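Uncharacterized protein (Legionella longbeachae NSW150, PDB 4JZA) probably acts as a phosphoinositide phosphatase, removing the 3-phosphate from phosphatidylinositol 3-phosphate and so acting on lipids of the host cell. Local coordinates at residues A[568-573]-A[593-598]. Sequence-based numbering, arbitrary orientation.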
# COMPACT_ATOMS: atom_id res chain seq x y z
N ILE A 568 6.41 24.97 -21.21
CA ILE A 568 7.05 24.56 -22.46
C ILE A 568 6.05 24.75 -23.62
O ILE A 568 6.41 25.31 -24.63
CB ILE A 568 7.61 23.11 -22.35
CG1 ILE A 568 8.78 23.10 -21.36
CG2 ILE A 568 8.07 22.54 -23.68
CD1 ILE A 568 9.13 21.71 -20.90
N LEU A 569 4.80 24.34 -23.47
CA LEU A 569 3.83 24.55 -24.54
C LEU A 569 3.57 26.02 -24.82
O LEU A 569 3.36 26.43 -25.97
CB LEU A 569 2.51 23.85 -24.24
CG LEU A 569 2.69 22.33 -24.22
CD1 LEU A 569 1.40 21.67 -23.80
CD2 LEU A 569 3.15 21.78 -25.57
N TYR A 570 3.56 26.83 -23.77
CA TYR A 570 3.36 28.27 -23.89
C TYR A 570 4.52 28.92 -24.70
O TYR A 570 4.30 29.61 -25.69
CB TYR A 570 3.22 28.88 -22.47
CG TYR A 570 2.87 30.34 -22.43
CD1 TYR A 570 3.84 31.32 -22.71
CD2 TYR A 570 1.58 30.77 -22.13
CE1 TYR A 570 3.51 32.65 -22.70
CE2 TYR A 570 1.26 32.13 -22.14
CZ TYR A 570 2.22 33.05 -22.43
OH TYR A 570 1.94 34.38 -22.41
N LYS A 571 5.76 28.66 -24.29
CA LYS A 571 6.90 29.18 -25.02
C LYS A 571 6.83 28.78 -26.49
O LYS A 571 7.14 29.57 -27.38
CB LYS A 571 8.19 28.62 -24.43
CG LYS A 571 9.47 29.08 -25.13
CD LYS A 571 10.28 30.04 -24.27
CE LYS A 571 11.18 30.92 -25.13
NZ LYS A 571 11.96 30.05 -26.03
N GLU A 572 6.45 27.54 -26.74
CA GLU A 572 6.38 26.99 -28.07
C GLU A 572 5.29 27.73 -28.87
O GLU A 572 5.48 28.02 -30.04
CB GLU A 572 6.12 25.47 -28.00
CG GLU A 572 6.62 24.63 -29.16
CD GLU A 572 8.13 24.63 -29.32
OE1 GLU A 572 8.86 25.04 -28.38
OE2 GLU A 572 8.58 24.20 -30.40
N CYS A 573 4.19 28.07 -28.22
CA CYS A 573 3.09 28.72 -28.94
C CYS A 573 3.27 30.24 -29.13
O CYS A 573 3.02 30.75 -30.21
CB CYS A 573 1.75 28.42 -28.26
SG CYS A 573 0.31 28.81 -29.31
N VAL A 593 -3.34 29.61 -18.33
CA VAL A 593 -4.37 28.91 -17.61
C VAL A 593 -5.06 27.92 -18.53
O VAL A 593 -5.39 26.80 -18.13
CB VAL A 593 -5.36 29.88 -16.95
CG1 VAL A 593 -6.55 29.17 -16.31
CG2 VAL A 593 -4.65 30.68 -15.86
N SER A 594 -5.28 28.31 -19.77
CA SER A 594 -5.93 27.40 -20.70
C SER A 594 -5.11 26.11 -20.94
O SER A 594 -5.66 25.00 -20.97
CB SER A 594 -6.19 28.10 -22.03
OG SER A 594 -7.19 27.38 -22.73
N LEU A 595 -3.80 26.29 -21.09
CA LEU A 595 -2.89 25.18 -21.28
C LEU A 595 -2.85 24.32 -20.04
O LEU A 595 -2.98 23.10 -20.17
CB LEU A 595 -1.47 25.65 -21.60
CG LEU A 595 -1.36 26.24 -23.01
CD1 LEU A 595 -0.15 27.17 -23.10
CD2 LEU A 595 -1.32 25.15 -24.07
N VAL A 596 -2.70 24.92 -18.86
CA VAL A 596 -2.72 24.12 -17.64
C VAL A 596 -3.99 23.32 -17.51
O VAL A 596 -3.96 22.09 -17.24
CB VAL A 596 -2.59 24.93 -16.37
CG1 VAL A 596 -2.73 24.01 -15.17
CG2 VAL A 596 -1.22 25.56 -16.31
N ALA A 597 -5.10 24.00 -17.66
CA ALA A 597 -6.39 23.36 -17.52
C ALA A 597 -6.50 22.22 -18.55
O ALA A 597 -6.94 21.12 -18.23
CB ALA A 597 -7.53 24.37 -17.68
N ASP A 598 -6.06 22.46 -19.77
CA ASP A 598 -6.10 21.40 -20.81
C ASP A 598 -5.33 20.16 -20.43
O ASP A 598 -5.80 19.03 -20.66
CB ASP A 598 -5.54 21.89 -22.15
CG ASP A 598 -6.53 22.70 -22.93
OD1 ASP A 598 -7.72 22.71 -22.57
OD2 ASP A 598 -6.11 23.34 -23.91
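The Tyr570 ring meets CD1 of Leu595 obliquely at its CD2 corner, 4.1 Å away. The Tyr570 side chain also touches Asn588, Arg591 and Phe592 of helix 587-602 and Pro578 of a loop, and its ring meets that of Tyr574 edge-to-face. Leu595 crosses the tyrosine side chain at about a right angle and sends its two methyls to different residues. Leu595 CD1 lies 3.8 Å from Tyr570 CB and equally near its CA, while Leu595 CD2 lies 4.0 Å from Leu569 CB. With CG anti to its backbone N (chi1 -174°), Tyr570 keeps its ring beside the same methyl that touches its CA and CB. Leu569 also touches Leu599, one turn beyond Leu595, and Leu368 of strand 365-374. No hydrogen bond links the two segments; the contact is apolar and buried, with Tyr570 and Leu595 the nearest CA pair at 7.4 Å. Glu572 forms a salt bridge with Arg366 and Asp598 one with Arg637. Leu595, set against two consecutive residues of the facing helix, is one of the contacts pairing helices 556-574 and 587-602, a helix-helix pair beside the central mixed sheet of this alpha/beta phosphatase.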